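Local coordinates for protein aminopeptidase (Aneurinibacillus sp. AM-1, PDB 5IB9) that probably removes amino-terminal residues from peptides as a zinc-dependent aminopeptidase of the M28 family, and carries a protease-associated domain, at residues V396-A399 against E404-I407; F85-N90 against A196-L201; N20-L25 against D375-I380. All blocks are in the same frame, centred on the assembly; numbering follows the deposited sequence.

Contact 1: residues V396-A399 against E404-I407; sequences VYQA and ELVI
Gln398 and Ala399 on the last turn of helix 382-400 pack against Leu405, Val406 and Ile407, which lie across the helix end in the extended tail that follows. The contact is local: a helix end is clasped by the chain that leaves it, at the edge of the M28 catalytic domain and away from the zinc sites. Its polar part is a side-chain to backbone hydrogen bond. Gln398 NE2 donates to Val406 O over 2.9 Å, with an N-H...O angle of 155°. The donor lies in the carbonyl plane, on a lone pair of the oxygen, and the oxygen lies close to the amide plane of Gln398. The glutamine reaches this far because CG is anti to the backbone N (chi1 -179°) and the chain stays extended beyond it. Its OE1 accepts from Arg333, on helix 322-334. A water lies 2.9 Å from Gln398 O, to which it can donate, and accepts from Val406 N at 3.1 Å. Beside these bonds the leucine closes the apolar side, with Leu405 CD1 4.0 Å from Ala399 CB. Leu326 of helix 322-334 touches Gln398, Leu405 and Ile407. One amide thus ties tail and neighbouring helix together: its NH2 engages the tail and its oxygen an arginine, which probably fixes which way round the amide sits.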
loop_
_atom_site.group_PDB
_atom_site.type_symbol
_atom_site.label_atom_id
_atom_site.label_comp_id
_atom_site.label_asym_id
_atom_site.label_seq_id
_atom_site.Cartn_x
_atom_site.Cartn_y
_atom_site.Cartn_z
ATOM N N VAL A 396 8.665 -28.380 7.193
ATOM C CA VAL A 396 9.010 -27.256 8.038
ATOM C C VAL A 396 9.935 -27.736 9.203
ATOM O O VAL A 396 10.939 -27.102 9.505
ATOM C CB VAL A 396 7.782 -26.599 8.586
ATOM C CG1 VAL A 396 8.103 -25.596 9.777
ATOM C CG2 VAL A 396 7.006 -25.852 7.434
ATOM N N TYR A 397 9.566 -28.878 9.790
ATOM C CA TYR A 397 10.368 -29.300 10.956
ATOM C C TYR A 397 11.717 -29.787 10.555
ATOM O O TYR A 397 12.660 -29.785 11.376
ATOM C CB TYR A 397 9.599 -30.445 11.599
ATOM C CG TYR A 397 10.154 -30.899 12.924
ATOM C CD1 TYR A 397 10.191 -30.011 13.994
ATOM C CD2 TYR A 397 10.538 -32.188 13.092
ATOM C CE1 TYR A 397 10.626 -30.442 15.307
ATOM C CE2 TYR A 397 11.005 -32.615 14.378
ATOM C CZ TYR A 397 11.062 -31.751 15.426
ATOM O OH TYR A 397 11.553 -32.237 16.703
ATOM N N GLN A 398 11.905 -30.231 9.297
ATOM C CA GLN A 398 13.252 -30.595 8.877
ATOM C C GLN A 398 14.212 -29.387 9.119
ATOM O O GLN A 398 15.372 -29.555 9.482
ATOM C CB GLN A 398 13.298 -30.948 7.405
ATOM C CG GLN A 398 14.723 -31.375 6.848
ATOM C CD GLN A 398 14.645 -32.211 5.609
ATOM O OE1 GLN A 398 13.583 -32.804 5.290
ATOM N NE2 GLN A 398 15.745 -32.255 4.851
ATOM N N ALA A 399 13.714 -28.160 8.893
ATOM C CA ALA A 399 14.535 -26.952 9.207
ATOM C C ALA A 399 14.292 -26.536 10.652
ATOM O O ALA A 399 15.317 -26.209 11.376
ATOM C CB ALA A 399 14.124 -25.770 8.217
ATOM N N GLU A 404 21.571 -28.059 12.791
ATOM C CA GLU A 404 21.795 -27.495 11.462
ATOM C C GLU A 404 20.915 -28.130 10.372
ATOM O O GLU A 404 20.801 -29.335 10.319
ATOM C CB GLU A 404 23.325 -27.602 11.080
ATOM C CG GLU A 404 23.622 -27.280 9.621
ATOM C CD GLU A 404 25.074 -27.595 9.152
ATOM O OE1 GLU A 404 25.559 -28.754 9.304
ATOM O OE2 GLU A 404 25.695 -26.674 8.567
ATOM N N LEU A 405 20.306 -27.307 9.520
ATOM C CA LEU A 405 19.502 -27.862 8.439
ATOM C C LEU A 405 20.433 -28.608 7.503
ATOM O O LEU A 405 21.475 -28.005 7.040
ATOM C CB LEU A 405 18.865 -26.666 7.710
ATOM C CG LEU A 405 18.107 -26.930 6.382
ATOM C CD1 LEU A 405 16.962 -28.002 6.514
ATOM C CD2 LEU A 405 17.508 -25.642 5.865
ATOM N N VAL A 406 20.041 -29.803 7.101
ATOM C CA VAL A 406 20.642 -30.613 6.057
ATOM C C VAL A 406 19.536 -31.060 5.115
ATOM O O VAL A 406 18.503 -31.596 5.560
ATOM C CB VAL A 406 21.297 -31.887 6.673
ATOM C CG1 VAL A 406 21.877 -32.760 5.588
ATOM C CG2 VAL A 406 22.426 -31.491 7.690
ATOM N N ILE A 407 19.684 -30.781 3.808
ATOM C CA ILE A 407 18.753 -31.378 2.826
ATOM C C ILE A 407 19.610 -32.321 1.980
ATOM O O ILE A 407 20.718 -31.969 1.566
ATOM C CB ILE A 407 18.053 -30.298 1.997
ATOM C CG1 ILE A 407 17.457 -29.230 2.916
ATOM C CG2 ILE A 407 16.968 -30.983 1.086
ATOM C CD1 ILE A 407 16.786 -28.080 2.105
HETATM O O HOH W 1 17.814 -31.061 8.930
#

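Contact 2: residues F85-N90 against A196-L201; sequences FTYSPN and AEVKTL
Tyr87 meets Val198 through the edge of its ring. Val198 CG2 approaches Tyr87 CD2 near the ring plane, at 4.0 Å, and the two side chains cross at about a right angle. Tyr87 CG lies beside the backbone N and opposite the carbonyl carbon (chi1 -63°), which sends the ring edge toward Val198. Of the two valine branches, CG2 does the touching. The phenol end is held by Glu63 O on strand 55-66, and the ring also meets that of Tyr65. Residues 85-88 form a type II beta turn, closed by Ser88 N to Phe85 O at 3.0 Å, with Tyr87 at its third position. The turn belongs to the loop between strands 83-84 and 91-99, where the protease-associated domain meets the long strand 187-210 that runs on toward the catalytic domain. Further along, Ala196 points its CB at the loop, 3.7 Å from Ser88 O. Ser88 O accepts a hydrogen bond from Tyr65 OH. Ser88 OG, anti to its backbone N (chi1 177°), donates to Pro89 O at 2.9 Å and reaches it in the carbonyl plane on a lone pair. The same hydroxyl is hydrogen-bonded to Ala166 N of strand 165-169.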
loop_
_atom_site.group_PDB
_atom_site.type_symbol
_atom_site.label_atom_id
_atom_site.label_comp_id
_atom_site.label_asym_id
_atom_site.label_seq_id
_atom_site.Cartn_x
_atom_site.Cartn_y
_atom_site.Cartn_z
ATOM N N PHE A 85 -17.918 -6.902 -15.459
ATOM C CA PHE A 85 -16.653 -7.255 -14.872
ATOM C C PHE A 85 -16.650 -6.619 -13.460
ATOM O O PHE A 85 -17.296 -5.578 -13.242
ATOM C CB PHE A 85 -15.476 -6.701 -15.695
ATOM C CG PHE A 85 -15.107 -7.554 -16.893
ATOM C CD1 PHE A 85 -15.709 -7.321 -18.139
ATOM C CD2 PHE A 85 -14.147 -8.571 -16.802
ATOM C CE1 PHE A 85 -15.369 -8.107 -19.252
ATOM C CE2 PHE A 85 -13.810 -9.373 -17.917
ATOM C CZ PHE A 85 -14.425 -9.123 -19.152
ATOM N N THR A 86 -15.944 -7.252 -12.508
ATOM C CA THR A 86 -15.863 -6.675 -11.159
ATOM C C THR A 86 -15.073 -5.379 -11.258
ATOM O O THR A 86 -14.057 -5.342 -11.928
ATOM C CB THR A 86 -15.142 -7.643 -10.199
ATOM O OG1 THR A 86 -15.912 -8.838 -10.094
ATOM C CG2 THR A 86 -15.035 -7.011 -8.801
ATOM N N TYR A 87 -15.576 -4.323 -10.615
ATOM C CA TYR A 87 -15.058 -2.959 -10.691
ATOM C C TYR A 87 -15.496 -2.189 -11.943
ATOM O O TYR A 87 -15.026 -1.060 -12.195
ATOM C CB TYR A 87 -13.548 -2.856 -10.495
ATOM C CG TYR A 87 -13.135 -3.328 -9.102
ATOM C CD1 TYR A 87 -12.534 -4.565 -8.933
ATOM C CD2 TYR A 87 -13.377 -2.526 -7.992
ATOM C CE1 TYR A 87 -12.174 -5.025 -7.654
ATOM C CE2 TYR A 87 -13.022 -2.961 -6.722
ATOM C CZ TYR A 87 -12.441 -4.188 -6.568
ATOM O OH TYR A 87 -12.103 -4.582 -5.294
ATOM N N SER A 88 -16.436 -2.774 -12.674
ATOM C CA SER A 88 -17.005 -1.994 -13.788
ATOM C C SER A 88 -17.729 -0.734 -13.309
ATOM O O SER A 88 -18.560 -0.815 -12.414
ATOM C CB SER A 88 -17.958 -2.871 -14.637
ATOM O OG SER A 88 -18.544 -2.066 -15.667
ATOM N N PRO A 89 -17.466 0.415 -13.934
ATOM C CA PRO A 89 -18.230 1.616 -13.760
ATOM C C PRO A 89 -19.700 1.384 -14.232
ATOM O O PRO A 89 -19.971 0.391 -14.929
ATOM C CB PRO A 89 -17.477 2.608 -14.625
ATOM C CG PRO A 89 -16.090 2.024 -14.810
ATOM C CD PRO A 89 -16.317 0.603 -14.837
ATOM N N ASN A 90 -20.630 2.220 -13.771
ATOM C CA ASN A 90 -21.977 2.254 -14.396
ATOM C C ASN A 90 -21.930 2.959 -15.765
ATOM O O ASN A 90 -21.038 3.744 -16.053
ATOM C CB ASN A 90 -22.992 2.958 -13.488
ATOM C CG ASN A 90 -23.053 2.365 -12.106
ATOM O OD1 ASN A 90 -22.680 3.043 -11.096
ATOM N ND2 ASN A 90 -23.527 1.122 -12.010
ATOM N N ALA A 196 -23.855 -0.476 -9.551
ATOM C CA ALA A 196 -22.492 -0.788 -9.074
ATOM C C ALA A 196 -21.938 0.343 -8.212
ATOM O O ALA A 196 -22.158 1.521 -8.472
ATOM C CB ALA A 196 -21.546 -1.038 -10.266
ATOM N N GLU A 197 -21.196 -0.022 -7.161
ATOM C CA GLU A 197 -20.531 0.968 -6.308
ATOM C C GLU A 197 -19.207 0.356 -5.802
ATOM O O GLU A 197 -19.076 -0.847 -5.697
ATOM C CB GLU A 197 -21.445 1.418 -5.144
ATOM C CG GLU A 197 -22.197 0.234 -4.499
ATOM C CD GLU A 197 -23.637 0.556 -3.993
ATOM O OE1 GLU A 197 -23.950 0.255 -2.816
ATOM O OE2 GLU A 197 -24.467 1.079 -4.781
ATOM N N VAL A 198 -18.240 1.232 -5.580
ATOM C CA VAL A 198 -16.968 0.892 -4.937
ATOM C C VAL A 198 -17.100 1.473 -3.520
ATOM O O VAL A 198 -17.629 2.552 -3.341
ATOM C CB VAL A 198 -15.781 1.497 -5.744
ATOM C CG1 VAL A 198 -14.499 1.532 -4.925
ATOM C CG2 VAL A 198 -15.537 0.681 -7.041
ATOM N N LYS A 199 -16.684 0.731 -2.498
ATOM C CA LYS A 199 -16.833 1.195 -1.091
ATOM C C LYS A 199 -15.569 0.711 -0.417
ATOM O O LYS A 199 -15.028 -0.351 -0.783
ATOM C CB LYS A 199 -17.992 0.472 -0.429
ATOM C CG LYS A 199 -17.899 -1.029 -0.764
ATOM C CD LYS A 199 -19.223 -1.770 -0.653
ATOM C CE LYS A 199 -18.954 -3.273 -0.427
ATOM N NZ LYS A 199 -18.624 -4.065 -1.666
ATOM N N THR A 200 -15.111 1.466 0.571
ATOM C CA THR A 200 -13.861 1.061 1.279
ATOM C C THR A 200 -14.217 0.050 2.327
ATOM O O THR A 200 -15.145 0.265 3.127
ATOM C CB THR A 200 -13.167 2.314 1.957
ATOM O OG1 THR A 200 -12.744 3.206 0.937
ATOM C CG2 THR A 200 -11.913 1.942 2.854
ATOM N N LEU A 201 -13.475 -1.077 2.340
ATOM C CA LEU A 201 -13.724 -2.129 3.324
ATOM C C LEU A 201 -12.421 -2.353 4.103
ATOM O O LEU A 201 -11.345 -1.842 3.758
ATOM C CB LEU A 201 -14.061 -3.440 2.609
ATOM C CG LEU A 201 -15.305 -3.465 1.715
ATOM C CD1 LEU A 201 -15.345 -4.862 1.022
ATOM C CD2 LEU A 201 -16.511 -3.225 2.577
#

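Contact 3: residues N20-L25 against D375-I380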
loop_
_atom_site.group_PDB
_atom_site.type_symbol
_atom_site.label_atom_id
_atom_site.label_comp_id
_atom_site.label_asym_id
_atom_site.label_seq_id
_atom_site.Cartn_x
_atom_site.Cartn_y
_atom_site.Cartn_z
ATOM N N ASN A 20 -12.921 -30.115 12.075
ATOM C CA ASN A 20 -13.775 -29.197 12.947
ATOM C C ASN A 20 -13.518 -27.718 12.575
ATOM O O ASN A 20 -14.461 -26.912 12.572
ATOM C CB ASN A 20 -13.475 -29.483 14.403
ATOM C CG ASN A 20 -14.107 -30.834 14.849
ATOM O OD1 ASN A 20 -14.886 -31.420 14.120
ATOM N ND2 ASN A 20 -13.655 -31.326 16.002
ATOM N N THR A 21 -12.249 -27.384 12.317
ATOM C CA THR A 21 -12.071 -26.024 11.836
ATOM C C THR A 21 -12.798 -25.691 10.560
ATOM O O THR A 21 -13.443 -24.634 10.411
ATOM C CB THR A 21 -10.501 -25.827 11.599
ATOM O OG1 THR A 21 -9.794 -25.875 12.822
ATOM C CG2 THR A 21 -10.234 -24.469 10.840
ATOM N N ILE A 22 -12.763 -26.610 9.582
ATOM C CA ILE A 22 -13.485 -26.366 8.295
ATOM C C ILE A 22 -15.013 -26.276 8.547
ATOM O O ILE A 22 -15.687 -25.469 7.902
ATOM C CB ILE A 22 -13.146 -27.438 7.170
ATOM C CG1 ILE A 22 -11.598 -27.383 6.983
ATOM C CG2 ILE A 22 -13.899 -27.207 5.941
ATOM C CD1 ILE A 22 -11.005 -28.639 6.177
ATOM N N GLN A 23 -15.496 -27.166 9.401
ATOM C CA GLN A 23 -16.939 -27.199 9.691
ATOM C C GLN A 23 -17.333 -25.828 10.263
ATOM O O GLN A 23 -18.337 -25.262 9.784
ATOM C CB GLN A 23 -17.170 -28.239 10.765
ATOM C CG GLN A 23 -18.678 -28.432 11.069
ATOM C CD GLN A 23 -18.855 -29.649 11.996
ATOM O OE1 GLN A 23 -18.084 -29.867 12.956
ATOM N NE2 GLN A 23 -19.836 -30.469 11.689
ATOM N N PHE A 24 -16.520 -25.309 11.182
ATOM C CA PHE A 24 -16.853 -23.966 11.769
ATOM C C PHE A 24 -16.858 -22.909 10.657
ATOM O O PHE A 24 -17.785 -22.073 10.527
ATOM C CB PHE A 24 -15.918 -23.584 12.958
ATOM C CG PHE A 24 -16.244 -22.227 13.486
ATOM C CD1 PHE A 24 -17.324 -22.064 14.382
ATOM C CD2 PHE A 24 -15.602 -21.081 12.919
ATOM C CE1 PHE A 24 -17.743 -20.727 14.721
ATOM C CE2 PHE A 24 -16.004 -19.724 13.219
ATOM C CZ PHE A 24 -17.088 -19.621 14.197
ATOM N N LEU A 25 -15.743 -22.821 9.870
ATOM C CA LEU A 25 -15.536 -21.721 8.969
ATOM C C LEU A 25 -16.501 -21.680 7.774
ATOM O O LEU A 25 -16.829 -20.649 7.235
ATOM C CB LEU A 25 -14.022 -21.674 8.470
ATOM C CG LEU A 25 -13.069 -21.319 9.613
ATOM C CD1 LEU A 25 -11.729 -21.559 8.960
ATOM C CD2 LEU A 25 -13.220 -19.884 10.041
ATOM N N ASP A 375 -18.602 -25.824 -2.865
ATOM C CA ASP A 375 -17.371 -25.967 -2.077
ATOM C C ASP A 375 -17.659 -26.104 -0.585
ATOM O O ASP A 375 -17.529 -25.096 0.166
ATOM C CB ASP A 375 -16.483 -24.760 -2.358
ATOM C CG ASP A 375 -15.110 -24.868 -1.617
ATOM O OD1 ASP A 375 -14.834 -25.939 -1.098
ATOM O OD2 ASP A 375 -14.377 -23.815 -1.604
ATOM N N THR A 376 -18.079 -27.290 -0.163
ATOM C CA THR A 376 -18.704 -27.496 1.145
ATOM C C THR A 376 -18.019 -28.559 1.888
ATOM O O THR A 376 -17.177 -29.302 1.293
ATOM C CB THR A 376 -20.227 -27.808 0.969
ATOM O OG1 THR A 376 -20.301 -28.871 0.003
ATOM C CG2 THR A 376 -20.937 -26.617 0.307
ATOM N N LEU A 377 -18.327 -28.657 3.166
ATOM C CA LEU A 377 -17.708 -29.637 4.051
ATOM C C LEU A 377 -17.786 -31.093 3.582
ATOM O O LEU A 377 -16.852 -31.891 3.821
ATOM C CB LEU A 377 -18.300 -29.518 5.457
ATOM C CG LEU A 377 -17.774 -30.382 6.557
ATOM C CD1 LEU A 377 -16.299 -29.938 6.912
ATOM C CD2 LEU A 377 -18.595 -30.272 7.797
ATOM N N ASP A 378 -18.904 -31.436 2.923
ATOM C CA ASP A 378 -19.059 -32.856 2.482
ATOM C C ASP A 378 -18.113 -33.285 1.348
ATOM O O ASP A 378 -18.032 -34.472 1.002
ATOM C CB ASP A 378 -20.534 -33.168 2.197
ATOM C CG ASP A 378 -21.065 -32.498 0.963
ATOM O OD1 ASP A 378 -20.358 -31.724 0.299
ATOM O OD2 ASP A 378 -22.264 -32.757 0.585
ATOM N N LYS A 379 -17.345 -32.344 0.768
ATOM C CA LYS A 379 -16.291 -32.744 -0.134
ATOM C C LYS A 379 -14.933 -32.916 0.499
ATOM O O LYS A 379 -14.001 -33.371 -0.198
ATOM C CB LYS A 379 -16.148 -31.746 -1.206
ATOM C CG LYS A 379 -17.398 -31.056 -1.713
ATOM C CD LYS A 379 -18.272 -32.182 -2.425
ATOM C CE LYS A 379 -19.325 -31.424 -3.222
ATOM N NZ LYS A 379 -20.345 -30.771 -2.338
ATOM N N ILE A 380 -14.820 -32.668 1.800
ATOM C CA ILE A 380 -13.533 -32.740 2.449
ATOM C C ILE A 380 -13.104 -34.170 2.863
ATOM O O ILE A 380 -13.896 -34.989 3.420
ATOM C CB ILE A 380 -13.514 -31.790 3.681
ATOM C CG1 ILE A 380 -13.813 -30.351 3.183
ATOM C CG2 ILE A 380 -12.182 -32.017 4.482
ATOM C CD1 ILE A 380 -12.607 -29.710 2.371
#
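Leu377 and Ile380 press onto Ile22 and Gln23 of helix 15-25, an apolar contact between an N-terminal helix and the loop that leads into helix 382-400. At the start of this segment the two carboxylate oxygens of Asp375 accept from Asn239 N and from N of the zinc ligand Asp240. Leu377 opens a short 3-10 turn and points at the helix. With its CG anti to the backbone N (chi1 -177°), the isobutyl group straddles two helix residues. Leu377 CD1 touches Ile22 CG2 at 3.8 Å, and Leu377 CD2 lies 3.8 Å from Gln23 CG, over the aliphatic part of that side chain. An alanine here would remove both methyl branches and would probably leave Gln23 without its partner on the loop and Ile22 with Ile380 alone. On the far side of the turn, Lys379 NZ forms a salt bridge with Asp378 OD1 at 2.8 Å. A backbone bond from Ile380 N to Leu377 O, 3.0 Å, brings Ile380 round to the helix again. Ile380 CG2 meets Ile22 CD1 tip to tip at 4.0 Å. Leu385 touches both isoleucines. The contact is therefore wholly apolar, and the loop's charged groups turn to other partners, such as Asn239, Asp240 and Trp369.

The three contacts are separate, with no atoms shared or touching. Contact 2 is nested in the long chain loop that contact 3 closes, and contact 1 follows both in sequence. Contacts 1 and 2 lie on opposite sides of the chain's centre, with centres about 46 Å apart. Contact 3 is about 32 Å from contact 1 and about 30 Å from contact 2, centre to centre. Helix 382-400 joins contacts 1 and 3: the loop of contact 3 leads into it and contact 1 sits at its end. Contacts 2 and 3 approach the active site. The side chain of Tyr87 is about 10 Å from the bound inhibitor, and that of Ile380 about 12 Å from it.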